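Local structure of interleukin 22 (Danio rerio, 4O6K) at residues N51-E64 and R123-L137. The protein is a helical cytokine of the IL-10 family that probably signals, like human IL-22, by binding receptors on the cell surface. Sequence-based numbering, arbitrary orientation.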
loop_
_atom_site.group_PDB
_atom_site.type_symbol
_atom_site.label_atom_id
_atom_site.label_comp_id
_atom_site.label_asym_id
_atom_site.label_seq_id
_atom_site.Cartn_x
_atom_site.Cartn_y
_atom_site.Cartn_z
ATOM N N ASN A 51 4.459 -7.306 -1.505
ATOM C CA ASN A 51 3.590 -6.142 -1.409
ATOM C C ASN A 51 2.990 -6.003 -0.015
ATOM O O ASN A 51 2.697 -4.897 0.437
ATOM C CB ASN A 51 2.477 -6.217 -2.457
ATOM C CG ASN A 51 2.969 -5.893 -3.854
ATOM O OD1 ASN A 51 3.338 -4.755 -4.146
ATOM N ND2 ASN A 51 2.974 -6.893 -4.728
ATOM N N ALA A 52 2.810 -7.132 0.664
ATOM C CA ALA A 52 2.301 -7.134 2.030
ATOM C C ALA A 52 3.285 -6.470 2.983
ATOM O O ALA A 52 2.892 -5.868 3.982
ATOM C CB ALA A 52 2.005 -8.554 2.484
ATOM N N ARG A 53 4.570 -6.584 2.668
ATOM C CA ARG A 53 5.606 -5.992 3.497
ATOM C C ARG A 53 5.627 -4.485 3.265
ATOM O O ARG A 53 5.878 -3.701 4.182
ATOM C CB ARG A 53 6.970 -6.608 3.184
ATOM C CG ARG A 53 7.959 -6.471 4.320
ATOM C CD ARG A 53 7.449 -7.327 5.471
ATOM N NE ARG A 53 8.054 -7.022 6.760
ATOM C CZ ARG A 53 8.189 -7.916 7.735
ATOM N NH1 ARG A 53 7.758 -9.157 7.557
ATOM N NH2 ARG A 53 8.746 -7.570 8.889
ATOM N N ILE A 54 5.374 -4.093 2.019
ATOM C CA ILE A 54 5.234 -2.687 1.657
ATOM C C ILE A 54 3.990 -2.094 2.317
ATOM O O ILE A 54 3.995 -0.943 2.762
ATOM C CB ILE A 54 5.152 -2.510 0.125
ATOM C CG1 ILE A 54 6.467 -2.935 -0.532
ATOM C CG2 ILE A 54 4.822 -1.071 -0.241
ATOM C CD1 ILE A 54 6.439 -2.890 -2.048
ATOM N N LEU A 55 2.933 -2.898 2.393
ATOM C CA LEU A 55 1.693 -2.495 3.051
ATOM C C LEU A 55 1.962 -2.193 4.520
ATOM O O LEU A 55 1.422 -1.236 5.079
ATOM C CB LEU A 55 0.625 -3.580 2.915
ATOM C CG LEU A 55 -0.717 -3.258 3.573
ATOM C CD1 LEU A 55 -1.304 -1.981 2.990
ATOM C CD2 LEU A 55 -1.687 -4.418 3.421
ATOM N N LYS A 56 2.796 -3.029 5.135
ATOM C CA LYS A 56 3.216 -2.846 6.521
ATOM C C LYS A 56 3.849 -1.481 6.731
ATOM O O LYS A 56 3.529 -0.770 7.685
ATOM C CB LYS A 56 4.227 -3.925 6.915
ATOM C CG LYS A 56 4.753 -3.815 8.337
ATOM C CD LYS A 56 5.532 -5.071 8.702
ATOM C CE LYS A 56 6.072 -4.996 10.119
ATOM N NZ LYS A 56 4.964 -4.761 11.087
ATOM N N TYR A 57 4.746 -1.125 5.818
ATOM C CA TYR A 57 5.424 0.163 5.852
ATOM C C TYR A 57 4.434 1.307 5.664
ATOM O O TYR A 57 4.565 2.361 6.287
ATOM C CB TYR A 57 6.516 0.220 4.784
ATOM C CG TYR A 57 7.537 1.309 5.018
ATOM C CD1 TYR A 57 8.638 1.088 5.836
ATOM C CD2 TYR A 57 7.400 2.557 4.427
ATOM C CE1 TYR A 57 9.576 2.078 6.057
ATOM C CE2 TYR A 57 8.334 3.555 4.642
ATOM C CZ TYR A 57 9.420 3.310 5.457
ATOM O OH TYR A 57 10.353 4.298 5.677
ATOM N N TYR A 58 3.450 1.090 4.795
ATOM C CA TYR A 58 2.388 2.063 4.557
ATOM C C TYR A 58 1.606 2.375 5.827
ATOM O O TYR A 58 1.337 3.537 6.133
ATOM C CB TYR A 58 1.431 1.556 3.476
ATOM C CG TYR A 58 1.592 2.229 2.133
ATOM C CD1 TYR A 58 2.632 1.886 1.279
ATOM C CD2 TYR A 58 0.698 3.207 1.715
ATOM C CE1 TYR A 58 2.777 2.500 0.048
ATOM C CE2 TYR A 58 0.835 3.826 0.489
ATOM C CZ TYR A 58 1.876 3.470 -0.341
ATOM O OH TYR A 58 2.016 4.086 -1.562
ATOM N N VAL A 59 1.239 1.329 6.560
ATOM C CA VAL A 59 0.460 1.479 7.783
ATOM C C VAL A 59 1.247 2.251 8.839
ATOM O O VAL A 59 0.698 3.100 9.541
ATOM C CB VAL A 59 0.044 0.105 8.349
ATOM C CG1 VAL A 59 -0.597 0.254 9.721
ATOM C CG2 VAL A 59 -0.908 -0.595 7.390
ATOM N N ASN A 60 2.541 1.963 8.932
ATOM C CA ASN A 60 3.402 2.603 9.920
ATOM C C ASN A 60 3.806 4.035 9.567
ATOM O O ASN A 60 3.928 4.880 10.454
ATOM C CB ASN A 60 4.661 1.760 10.140
ATOM C CG ASN A 60 4.381 0.486 10.911
ATOM O OD1 ASN A 60 3.477 0.438 11.745
ATOM N ND2 ASN A 60 5.157 -0.556 10.636
ATOM N N HIS A 61 4.009 4.314 8.283
ATOM C CA HIS A 61 4.585 5.596 7.882
ATOM C C HIS A 61 3.650 6.485 7.068
ATOM O O HIS A 61 3.444 7.651 7.405
ATOM C CB HIS A 61 5.865 5.368 7.072
ATOM C CG HIS A 61 7.010 4.841 7.880
ATOM N ND1 HIS A 61 7.136 3.511 8.215
ATOM C CD2 HIS A 61 8.090 5.468 8.406
ATOM C CE1 HIS A 61 8.240 3.341 8.920
ATOM N NE2 HIS A 61 8.837 4.511 9.050
ATOM N N VAL A 62 3.087 5.938 5.995
ATOM C CA VAL A 62 2.357 6.757 5.036
ATOM C C VAL A 62 0.969 7.161 5.531
ATOM O O VAL A 62 0.556 8.311 5.371
ATOM C CB VAL A 62 2.212 6.016 3.690
ATOM C CG1 VAL A 62 1.431 6.855 2.694
ATOM C CG2 VAL A 62 3.585 5.664 3.133
ATOM N N LEU A 63 0.259 6.221 6.145
ATOM C CA LEU A 63 -1.130 6.454 6.524
ATOM C C LEU A 63 -1.262 6.788 8.007
ATOM O O LEU A 63 -2.331 6.628 8.597
ATOM C CB LEU A 63 -1.977 5.228 6.188
ATOM C CG LEU A 63 -1.861 4.726 4.748
ATOM C CD1 LEU A 63 -2.566 3.392 4.602
ATOM C CD2 LEU A 63 -2.412 5.743 3.764
ATOM N N GLU A 64 -0.174 7.269 8.595
ATOM C CA GLU A 64 -0.132 7.570 10.021
ATOM C C GLU A 64 -1.036 8.744 10.385
ATOM O O GLU A 64 -2.099 8.560 10.979
ATOM C CB GLU A 64 1.309 7.852 10.447
ATOM C CG GLU A 64 1.513 7.976 11.942
ATOM C CD GLU A 64 2.980 8.007 12.316
ATOM O OE1 GLU A 64 3.293 7.901 13.520
ATOM O OE2 GLU A 64 3.821 8.133 11.400
ATOM N N ARG A 123 4.290 12.246 1.499
ATOM C CA ARG A 123 3.180 11.532 2.120
ATOM C C ARG A 123 1.967 11.515 1.195
ATOM O O ARG A 123 1.373 10.464 0.963
ATOM C CB ARG A 123 2.817 12.167 3.464
ATOM C CG ARG A 123 3.759 11.788 4.599
ATOM C CD ARG A 123 3.126 12.017 5.963
ATOM N NE ARG A 123 1.897 11.249 6.145
ATOM C CZ ARG A 123 1.181 11.243 7.265
ATOM N NH1 ARG A 123 1.572 11.965 8.307
ATOM N NH2 ARG A 123 0.076 10.515 7.346
ATOM N N ASN A 124 1.616 12.681 0.661
ATOM C CA ASN A 124 0.488 12.801 -0.258
ATOM C C ASN A 124 0.657 11.942 -1.507
ATOM O O ASN A 124 -0.303 11.349 -1.998
ATOM C CB ASN A 124 0.286 14.262 -0.666
ATOM C CG ASN A 124 -0.387 15.082 0.417
ATOM O OD1 ASN A 124 -1.122 14.550 1.248
ATOM N ND2 ASN A 124 -0.137 16.386 0.412
ATOM N N LYS A 125 1.884 11.883 -2.014
ATOM C CA LYS A 125 2.181 11.104 -3.210
ATOM C C LYS A 125 1.996 9.609 -2.965
ATOM O O LYS A 125 1.341 8.921 -3.748
ATOM C CB LYS A 125 3.605 11.386 -3.692
ATOM C CG LYS A 125 3.938 10.750 -5.030
ATOM C CD LYS A 125 5.321 11.158 -5.508
ATOM C CE LYS A 125 5.571 10.679 -6.926
ATOM N NZ LYS A 125 4.509 11.146 -7.858
ATOM N N ALA A 126 2.579 9.115 -1.876
ATOM C CA ALA A 126 2.454 7.709 -1.507
ATOM C C ALA A 126 1.007 7.348 -1.179
ATOM O O ALA A 126 0.539 6.261 -1.520
ATOM C CB ALA A 126 3.361 7.389 -0.330
ATOM N N ILE A 127 0.312 8.263 -0.508
ATOM C CA ILE A 127 -1.103 8.088 -0.188
ATOM C C ILE A 127 -1.928 7.866 -1.452
ATOM O O ILE A 127 -2.796 6.990 -1.497
ATOM C CB ILE A 127 -1.654 9.309 0.587
ATOM C CG1 ILE A 127 -1.286 9.204 2.068
ATOM C CG2 ILE A 127 -3.163 9.404 0.456
ATOM C CD1 ILE A 127 -1.504 10.483 2.843
ATOM N N GLY A 128 -1.636 8.647 -2.486
ATOM C CA GLY A 128 -2.316 8.518 -3.761
ATOM C C GLY A 128 -2.026 7.199 -4.452
ATOM O O GLY A 128 -2.770 6.774 -5.336
ATOM N N GLU A 129 -0.939 6.549 -4.051
ATOM C CA GLU A 129 -0.540 5.283 -4.652
ATOM C C GLU A 129 -1.073 4.073 -3.885
ATOM O O GLU A 129 -0.875 2.936 -4.306
ATOM C CB GLU A 129 0.986 5.205 -4.741
ATOM C CG GLU A 129 1.611 6.287 -5.609
ATOM C CD GLU A 129 3.105 6.103 -5.784
ATOM O OE1 GLU A 129 3.583 4.958 -5.659
ATOM O OE2 GLU A 129 3.804 7.103 -6.048
ATOM N N THR A 130 -1.758 4.321 -2.773
ATOM C CA THR A 130 -2.275 3.240 -1.936
ATOM C C THR A 130 -3.264 2.355 -2.693
ATOM O O THR A 130 -3.267 1.134 -2.534
ATOM C CB THR A 130 -2.965 3.782 -0.669
ATOM O OG1 THR A 130 -2.152 4.801 -0.075
ATOM C CG2 THR A 130 -3.185 2.665 0.337
ATOM N N ASN A 131 -4.096 2.986 -3.515
ATOM C CA ASN A 131 -5.070 2.276 -4.335
ATOM C C ASN A 131 -4.380 1.264 -5.249
ATOM O O ASN A 131 -4.864 0.146 -5.429
ATOM C CB ASN A 131 -5.890 3.272 -5.161
ATOM C CG ASN A 131 -7.133 2.650 -5.780
ATOM O OD1 ASN A 131 -7.916 3.336 -6.434
ATOM N ND2 ASN A 131 -7.331 1.357 -5.553
ATOM N N THR A 132 -3.253 1.669 -5.826
ATOM C CA THR A 132 -2.467 0.806 -6.703
ATOM C C THR A 132 -1.877 -0.386 -5.944
ATOM O O THR A 132 -1.845 -1.508 -6.452
ATOM C CB THR A 132 -1.328 1.595 -7.384
ATOM O OG1 THR A 132 -1.886 2.642 -8.188
ATOM C CG2 THR A 132 -0.481 0.683 -8.264
ATOM N N LEU A 133 -1.411 -0.133 -4.724
ATOM C CA LEU A 133 -0.874 -1.186 -3.867
ATOM C C LEU A 133 -1.949 -2.221 -3.550
ATOM O O LEU A 133 -1.686 -3.423 -3.535
ATOM C CB LEU A 133 -0.309 -0.590 -2.576
ATOM C CG LEU A 133 0.285 -1.553 -1.543
ATOM C CD1 LEU A 133 1.382 -2.414 -2.161
ATOM C CD2 LEU A 133 0.817 -0.779 -0.349
ATOM N N TYR A 134 -3.161 -1.736 -3.296
ATOM C CA TYR A 134 -4.312 -2.587 -3.013
ATOM C C TYR A 134 -4.612 -3.498 -4.197
ATOM O O TYR A 134 -4.967 -4.665 -4.030
ATOM C CB TYR A 134 -5.532 -1.725 -2.693
ATOM C CG TYR A 134 -6.500 -2.333 -1.706
ATOM C CD1 TYR A 134 -6.125 -2.570 -0.392
ATOM C CD2 TYR A 134 -7.804 -2.636 -2.081
ATOM C CE1 TYR A 134 -7.012 -3.113 0.516
ATOM C CE2 TYR A 134 -8.699 -3.175 -1.178
ATOM C CZ TYR A 134 -8.296 -3.412 0.120
ATOM O OH TYR A 134 -9.178 -3.951 1.027
ATOM N N HIS A 135 -4.459 -2.943 -5.394
ATOM C CA HIS A 135 -4.630 -3.682 -6.637
ATOM C C HIS A 135 -3.589 -4.789 -6.784
ATOM O O HIS A 135 -3.906 -5.897 -7.218
ATOM C CB HIS A 135 -4.556 -2.711 -7.820
ATOM C CG HIS A 135 -4.059 -3.328 -9.089
ATOM N ND1 HIS A 135 -4.653 -4.425 -9.673
ATOM C CD2 HIS A 135 -3.019 -2.993 -9.890
ATOM C CE1 HIS A 135 -4.000 -4.742 -10.776
ATOM N NE2 HIS A 135 -3.003 -3.888 -10.931
ATOM N N TYR A 136 -2.347 -4.481 -6.422
ATOM C CA TYR A 136 -1.269 -5.465 -6.442
ATOM C C TYR A 136 -1.579 -6.628 -5.505
ATOM O O TYR A 136 -1.419 -7.794 -5.866
ATOM C CB TYR A 136 0.061 -4.817 -6.058
ATOM C CG TYR A 136 0.603 -3.863 -7.101
ATOM C CD1 TYR A 136 0.009 -3.759 -8.353
ATOM C CD2 TYR A 136 1.710 -3.070 -6.833
ATOM C CE1 TYR A 136 0.502 -2.891 -9.308
ATOM C CE2 TYR A 136 2.210 -2.198 -7.781
ATOM C CZ TYR A 136 1.602 -2.113 -9.016
ATOM O OH TYR A 136 2.096 -1.247 -9.962
ATOM N N LEU A 137 -2.018 -6.291 -4.297
ATOM C CA LEU A 137 -2.411 -7.283 -3.305
ATOM C C LEU A 137 -3.586 -8.119 -3.797
ATOM O O LEU A 137 -3.577 -9.341 -3.680
ATOM C CB LEU A 137 -2.765 -6.600 -1.983
ATOM C CG LEU A 137 -1.591 -5.922 -1.276
ATOM C CD1 LEU A 137 -2.085 -4.989 -0.185
ATOM C CD2 LEU A 137 -0.648 -6.969 -0.705
#
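Near-antiparallel helices of the IL-10-family cytokine bundle pack here: helix 47-62 lies against the kinked pair 119-128 and 130-140, and the axes of segments 51-62 and 130-137 come within 10.0 Å at 149°. Tyr58 reaches the kink itself. Its OH donates to Ala126 O over 2.6 Å, and Glu129 N comes to the same carbonyl oxygen from the opposite face of its plane, so that oxygen is held by two donors. The ring is sandwiched: CG2 of Val62 lies over one face, and CD2 of Leu133 makes a CH-pi contact with the other, 3.9 Å from the centroid, while Thr130 OG1 meets the edge at CE2. That hydroxyl itself bonds to Ile127 O. A phenylalanine here would keep the sandwich but would probably leave Ala126 O without its second donor, in a buried place. Leu133 is a knob in a hole formed by Asn51, Ile54, Leu55 and Tyr58; with CG anti to the backbone N (chi1 179°), its two methyls spread between the Tyr58 ring and Asn51. One turn on, Leu137 CD1 meets Leu55 CD2 at 3.7 Å, and the Asn51 OD1 lies at the edge of the Tyr136 ring, its ND2 bonding back to Ser47 O. At the other end Val62 CG1 touches both Ala126 CB and Ile127 CG1, each 3.6 Å away. Beyond it Arg123, bent at chi3 (59°), brings its guanidinium to the carbonyl of Val62, where NH2 bonds to Val62 O at 3.0 Å from above the carbonyl plane and NE adds a weak bond. Around this core, helix 102-117 touches Arg123 and Ala126 through Tyr111, helix 76-93 meets Ala52 and Leu63 through Leu90 and Leu83, and helix 10-24 touches Ile127 through Met19.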